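Local coordinates for contact-dependent inhibitor A (Enterobacter cloacae subsp. cloacae, PDB 4NTQ), which is the toxin of a contact-dependent growth inhibition system, a ribosomal RNase delivered into target bacteria and captured here with its immunity protein CdiI, at residues G220-I223 against G224-D227; V192-G196 against K197-T201; A168-L172 against G173-R177. One frame throughout, in Å; residues are numbered along the deposited sequence.

Contact 1. Residues G220-I223 against G224-D227; sequences GKRI and GTYD
Arg222 and Thr225 point the same way from strand 222-226, while Ile223 and Tyr226 meet through a separate bond; both are local contacts within the fifth strand of the antiparallel sheet. Arg222 leaves its CB with CG anti to the backbone N (chi1 -176°). CG passes the backbone, 3.8 Å from Gly224 N. From CG to NE the chain is extended, so it carries the guanidinium along the strand. NE donates to the O of Asp235 at the end of the chain. CZ comes within 4.2 Å of Thr225 OG1, and NH2 of Arg222 donates to this OG1 over 3.2 Å, with the hydroxyl tilted 25° from the guanidinium plane. NH1 makes a salt bridge with Glu30 and a hydrogen bond with Asn93 of CdiI. Thr225 OG1 also bonds to Lys214 NZ, so one hydroxyl bridges two cationic groups that lie close together; Glu30 of CdiI and the chain terminus may ease their repulsion.

At Ile223 and Gly224 the strand is irregular. Both residues bond through their backbones to Met215 of the neighbouring strand, consistent with a beta bulge, and Gly224 has a positive phi at which a CB would strike the O of Ile223. The ring of Tyr226 then folds back along the strand, bringing the O of Ile223 to its edge. Tyr226 OH donates to this O over 2.8 Å, approaching from 42° above the carbonyl plane.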
# COMPACT_ATOMS: atom_id res chain seq x y z
N GLY A 220 -2.60 2.88 -10.30
CA GLY A 220 -2.13 2.43 -9.00
C GLY A 220 -3.04 1.43 -8.31
O GLY A 220 -2.88 1.16 -7.12
N LYS A 221 -4.02 0.91 -9.04
CA LYS A 221 -4.84 -0.17 -8.50
C LYS A 221 -4.05 -1.47 -8.60
O LYS A 221 -3.43 -1.75 -9.63
CB LYS A 221 -6.13 -0.31 -9.30
CG LYS A 221 -6.95 0.95 -9.44
CD LYS A 221 -7.95 1.11 -8.30
CE LYS A 221 -8.89 2.27 -8.57
NZ LYS A 221 -9.60 2.10 -9.86
N ARG A 222 -4.05 -2.26 -7.53
CA ARG A 222 -3.39 -3.56 -7.54
C ARG A 222 -4.13 -4.52 -8.46
O ARG A 222 -5.35 -4.70 -8.33
CB ARG A 222 -3.34 -4.16 -6.15
CG ARG A 222 -2.58 -5.47 -6.02
CD ARG A 222 -2.28 -5.75 -4.55
NE ARG A 222 -1.93 -7.14 -4.27
CZ ARG A 222 -1.53 -7.58 -3.08
NH1 ARG A 222 -1.42 -6.74 -2.05
NH2 ARG A 222 -1.24 -8.87 -2.91
N ILE A 223 -3.40 -5.12 -9.39
CA ILE A 223 -4.01 -6.06 -10.32
C ILE A 223 -3.35 -7.42 -10.28
O ILE A 223 -3.37 -8.18 -11.26
CB ILE A 223 -4.07 -5.53 -11.77
CG1 ILE A 223 -2.69 -5.06 -12.24
CG2 ILE A 223 -5.08 -4.40 -11.88
CD1 ILE A 223 -2.64 -4.71 -13.74
N GLY A 224 -2.73 -7.73 -9.13
CA GLY A 224 -2.32 -9.09 -8.84
C GLY A 224 -0.95 -9.32 -8.23
O GLY A 224 -0.06 -8.46 -8.26
N THR A 225 -0.78 -10.51 -7.66
CA THR A 225 0.53 -10.99 -7.24
C THR A 225 1.05 -11.82 -8.40
O THR A 225 0.30 -12.58 -8.98
CB THR A 225 0.42 -11.85 -5.99
OG1 THR A 225 0.06 -11.03 -4.87
CG2 THR A 225 1.75 -12.54 -5.71
N TYR A 226 2.33 -11.67 -8.76
CA TYR A 226 2.88 -12.31 -9.95
C TYR A 226 4.17 -13.08 -9.68
O TYR A 226 4.92 -12.72 -8.78
CB TYR A 226 3.15 -11.28 -11.06
CG TYR A 226 1.90 -10.68 -11.65
CD1 TYR A 226 1.47 -11.03 -12.93
CD2 TYR A 226 1.14 -9.77 -10.92
CE1 TYR A 226 0.31 -10.47 -13.46
CE2 TYR A 226 -0.00 -9.22 -11.44
CZ TYR A 226 -0.42 -9.57 -12.71
OH TYR A 226 -1.57 -9.01 -13.22
N ASP A 227 4.43 -14.13 -10.47
CA ASP A 227 5.69 -14.86 -10.35
C ASP A 227 6.85 -14.15 -11.05
O ASP A 227 6.69 -13.02 -11.52
CB ASP A 227 5.57 -16.34 -10.75
CG ASP A 227 5.38 -16.57 -12.25
OD1 ASP A 227 4.84 -17.64 -12.59
OD2 ASP A 227 5.77 -15.72 -13.08

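Contact 2. Residues V192-G196 against K197-T201; sequences VFYDG and KNYIT
Tyr194 and Tyr199 face each other across the beta hairpin of strands 192-194 and 199-202, a non-hydrogen-bonded antiparallel pair with both rings on one side of the sheet. Their planes are nearly parallel, at 13°, and the centroids are 4.4 Å apart, but the rings are slid so far that they barely overlap. Tyr194 owes this position to CG lying anti to its backbone N (chi1 -169°), which swings the ring towards the turn. There Gly196 N sits 3.3 Å above the ring centre, on the face opposite the one covered by Tyr199 OH. Tyr199 instead turns CG beside its own N (chi1 -52°), and Val192 CG1 packs against Tyr199 CB and the ring carbon CD1. The other methyl of Val192, CG2, crosses to Thr201 CG2 at 3.4 Å.

Phe193 and Ile200 form the next pair, on the other side of the sheet. Their backbones are joined by two hydrogen bonds, Phe193 N to Ile200 O at 2.8 Å and Ile200 N to Phe193 O at 2.9 Å, and Phe193 CB lies 3.9 Å from Ile200 CG1. The turn is drawn shut by Asp195 N, which donates to Asn198 O over 2.8 Å.

At the ring edge of Tyr194 a water lies 2.7 Å from its OH and donates to Lys197 O. Lys197 NZ forms a salt bridge with Asp122 of CdiI, and Tyr199 meets Phe97 of CdiI. The tyrosine side is thus partly polar and takes part in immunity-protein binding, whereas the Phe193 and Ile200 side is apolar and packs against helix 164-170.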
# COMPACT_ATOMS: atom_id res chain seq x y z
N VAL A 192 9.04 1.68 -7.02
CA VAL A 192 8.07 1.13 -7.93
C VAL A 192 8.74 1.19 -9.31
O VAL A 192 9.44 2.16 -9.61
CB VAL A 192 6.79 1.98 -7.84
CG1 VAL A 192 6.18 2.20 -9.17
CG2 VAL A 192 5.79 1.37 -6.87
N PHE A 193 8.56 0.16 -10.13
CA PHE A 193 9.16 0.14 -11.47
C PHE A 193 8.11 0.24 -12.57
O PHE A 193 7.11 -0.48 -12.58
CB PHE A 193 10.05 -1.10 -11.64
CG PHE A 193 11.15 -1.19 -10.61
CD1 PHE A 193 12.38 -0.60 -10.84
CD2 PHE A 193 10.94 -1.85 -9.41
CE1 PHE A 193 13.39 -0.68 -9.90
CE2 PHE A 193 11.94 -1.92 -8.46
CZ PHE A 193 13.17 -1.34 -8.71
N TYR A 194 8.35 1.15 -13.52
CA TYR A 194 7.34 1.57 -14.48
C TYR A 194 7.54 0.97 -15.88
O TYR A 194 8.66 0.93 -16.40
CB TYR A 194 7.33 3.09 -14.56
CG TYR A 194 6.18 3.69 -15.32
CD1 TYR A 194 6.36 4.85 -16.06
CD2 TYR A 194 4.92 3.11 -15.30
CE1 TYR A 194 5.32 5.42 -16.76
CE2 TYR A 194 3.87 3.68 -15.99
CZ TYR A 194 4.08 4.84 -16.72
OH TYR A 194 3.05 5.42 -17.41
N ASP A 195 6.44 0.52 -16.47
CA ASP A 195 6.43 -0.13 -17.78
C ASP A 195 6.33 0.91 -18.85
O ASP A 195 6.66 0.65 -20.00
CB ASP A 195 5.17 -0.99 -17.90
CG ASP A 195 5.42 -2.27 -18.64
OD1 ASP A 195 6.59 -2.54 -19.00
OD2 ASP A 195 4.47 -3.03 -18.84
N GLY A 196 5.84 2.08 -18.46
CA GLY A 196 5.21 2.96 -19.41
C GLY A 196 3.71 2.69 -19.41
O GLY A 196 2.95 3.45 -20.00
N LYS A 197 3.29 1.60 -18.77
CA LYS A 197 1.87 1.32 -18.58
C LYS A 197 1.57 0.94 -17.12
O LYS A 197 0.78 1.61 -16.44
CB LYS A 197 1.40 0.21 -19.53
CG LYS A 197 -0.10 -0.11 -19.41
CD LYS A 197 -0.58 -1.09 -20.48
CE LYS A 197 -2.01 -1.55 -20.24
NZ LYS A 197 -2.99 -0.43 -20.19
N ASN A 198 2.21 -0.13 -16.66
CA ASN A 198 2.00 -0.66 -15.31
C ASN A 198 3.22 -0.54 -14.39
O ASN A 198 4.33 -0.21 -14.84
CB ASN A 198 1.59 -2.12 -15.39
CG ASN A 198 0.22 -2.30 -15.98
OD1 ASN A 198 -0.73 -1.62 -15.59
ND2 ASN A 198 0.11 -3.20 -16.95
N TYR A 199 3.01 -0.83 -13.11
CA TYR A 199 4.06 -0.74 -12.11
C TYR A 199 4.25 -2.05 -11.36
O TYR A 199 3.28 -2.73 -11.01
CB TYR A 199 3.75 0.37 -11.10
CG TYR A 199 3.43 1.72 -11.71
CD1 TYR A 199 4.41 2.71 -11.84
CD2 TYR A 199 2.15 2.02 -12.17
CE1 TYR A 199 4.13 3.95 -12.38
CE2 TYR A 199 1.86 3.26 -12.72
CZ TYR A 199 2.86 4.22 -12.84
OH TYR A 199 2.57 5.44 -13.40
N ILE A 200 5.49 -2.42 -11.09
CA ILE A 200 5.76 -3.57 -10.25
C ILE A 200 6.66 -3.19 -9.08
O ILE A 200 7.44 -2.24 -9.18
CB ILE A 200 6.43 -4.71 -11.03
CG1 ILE A 200 7.66 -4.21 -11.78
CG2 ILE A 200 5.47 -5.34 -12.02
CD1 ILE A 200 8.37 -5.29 -12.55
N THR A 201 6.50 -3.91 -7.97
CA THR A 201 7.43 -3.86 -6.84
C THR A 201 7.65 -5.29 -6.44
O THR A 201 6.73 -6.10 -6.58
CB THR A 201 6.87 -3.18 -5.58
OG1 THR A 201 5.70 -3.88 -5.13
CG2 THR A 201 6.52 -1.76 -5.84
O HOH W 1 0.75 4.05 -17.09

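Contact 3. Residues A168-L172 against G173-R177; sequences AASNL and GFDRR
A Schellman motif ends helix 164-170, with Gly173 at the positive phi where the chain turns towards strand 176-178. The last helical turn is tied to the exit by the two Schellman bonds: Phe174 N donates to Ala169 O over 2.9 Å, and within that span Gly173 N donates to Ser170 O, also over 2.9 Å, closing a type I turn from Ser170 to Gly173. Ala169 O is gripped twice, since Leu172 N reaches it from the opposite face of its plane to Phe174 N. At the backbone angles of Gly173 a CB would collide with the O of Leu172.

Phe174 is the centre of an inverse gamma turn. Its ring, with CG beside the backbone N (chi1 -64°), turns an edge to Ala169 O and rests CD2 3.8 Å from Leu172 CB, while Phe174 CB lies 4.2 Å from Ala169 CB. Beyond the contact Phe174 packs on Phe193 and Ile200 of the sheet, placing it between the helix end and the strands. Asp175 begins a classic beta bulge with Arg176 opposite Tyr194. Ser170 OG gives only a weak hydrogen bond to Asp175 OD1, at 3.3 Å.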
# COMPACT_ATOMS: atom_id res chain seq x y z
N ALA A 168 16.25 -6.91 -12.68
CA ALA A 168 15.18 -7.89 -12.84
C ALA A 168 13.97 -7.25 -13.49
O ALA A 168 13.40 -7.79 -14.43
CB ALA A 168 14.80 -8.48 -11.50
N ALA A 169 13.58 -6.09 -12.96
CA ALA A 169 12.44 -5.34 -13.49
C ALA A 169 12.73 -4.76 -14.88
O ALA A 169 11.85 -4.70 -15.74
CB ALA A 169 12.03 -4.23 -12.51
N SER A 170 13.96 -4.32 -15.09
CA SER A 170 14.38 -3.83 -16.39
C SER A 170 14.25 -4.92 -17.45
O SER A 170 13.77 -4.67 -18.56
CB SER A 170 15.81 -3.32 -16.34
OG SER A 170 16.12 -2.58 -17.50
N ASN A 171 14.69 -6.12 -17.11
CA ASN A 171 14.59 -7.26 -18.02
C ASN A 171 13.14 -7.63 -18.33
O ASN A 171 12.87 -8.33 -19.30
CB ASN A 171 15.33 -8.47 -17.46
CG ASN A 171 16.84 -8.33 -17.57
OD1 ASN A 171 17.36 -7.82 -18.57
ND2 ASN A 171 17.55 -8.78 -16.54
N LEU A 172 12.22 -7.14 -17.50
CA LEU A 172 10.80 -7.37 -17.71
C LEU A 172 10.17 -6.24 -18.52
O LEU A 172 9.02 -6.34 -18.94
CB LEU A 172 10.11 -7.53 -16.37
CG LEU A 172 10.45 -8.89 -15.77
CD1 LEU A 172 9.88 -9.06 -14.36
CD2 LEU A 172 9.94 -9.97 -16.71
N GLY A 173 10.94 -5.18 -18.75
CA GLY A 173 10.49 -4.06 -19.55
C GLY A 173 10.28 -2.81 -18.72
O GLY A 173 10.17 -1.70 -19.24
N PHE A 174 10.24 -3.00 -17.41
CA PHE A 174 9.96 -1.92 -16.47
C PHE A 174 11.22 -1.10 -16.19
O PHE A 174 11.82 -1.21 -15.12
CB PHE A 174 9.35 -2.49 -15.20
CG PHE A 174 8.01 -3.15 -15.41
CD1 PHE A 174 6.84 -2.51 -15.05
CD2 PHE A 174 7.92 -4.41 -15.98
CE1 PHE A 174 5.60 -3.11 -15.24
CE2 PHE A 174 6.69 -5.02 -16.18
CZ PHE A 174 5.53 -4.37 -15.81
N ASP A 175 11.59 -0.27 -17.16
CA ASP A 175 12.86 0.46 -17.17
C ASP A 175 12.97 1.58 -16.15
O ASP A 175 14.06 1.87 -15.66
CB ASP A 175 13.08 1.07 -18.55
CG ASP A 175 13.32 0.03 -19.62
OD1 ASP A 175 13.82 -1.06 -19.28
OD2 ASP A 175 13.01 0.30 -20.80
N ARG A 176 11.84 2.22 -15.85
CA ARG A 176 11.86 3.45 -15.08
C ARG A 176 11.67 3.19 -13.59
O ARG A 176 10.55 2.97 -13.12
CB ARG A 176 10.81 4.43 -15.62
CG ARG A 176 10.80 5.81 -14.96
CD ARG A 176 12.21 6.38 -14.84
NE ARG A 176 12.85 6.55 -16.14
CZ ARG A 176 14.13 6.90 -16.30
NH1 ARG A 176 14.90 7.13 -15.25
NH2 ARG A 176 14.63 7.03 -17.53
N ARG A 177 12.76 3.20 -12.84
CA ARG A 177 12.66 3.11 -11.39
C ARG A 177 12.05 4.40 -10.87
O ARG A 177 12.60 5.47 -11.08
CB ARG A 177 14.03 2.91 -10.75
CG ARG A 177 13.99 3.06 -9.24
CD ARG A 177 15.35 2.89 -8.60
NE ARG A 177 15.26 2.79 -7.14
CZ ARG A 177 15.42 3.81 -6.31
NH1 ARG A 177 15.69 5.02 -6.79
NH2 ARG A 177 15.32 3.63 -4.99

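In the fold
The three contacts follow one another along the chain, in the order 3, 2, 1, and all reach the same six-stranded sheet. Contacts 2 and 3, with centres about 8 Å apart, are in direct touch: Tyr194 N lies 2.9 Å from Arg176 O, a probable hydrogen bond between neighbouring strands, and Phe174 CD1 packs 3.2 Å from Phe193 O. Contacts 1 and 2 lie about 10 Å apart and meet more lightly, through Ile223 CD1 and Asn198 OD1 at 4.1 Å. Contacts 1 and 3, about 16 Å apart between centres, do not touch. CdiI engages contacts 1 and 2 but not contact 3, which belongs to the helix-covered side.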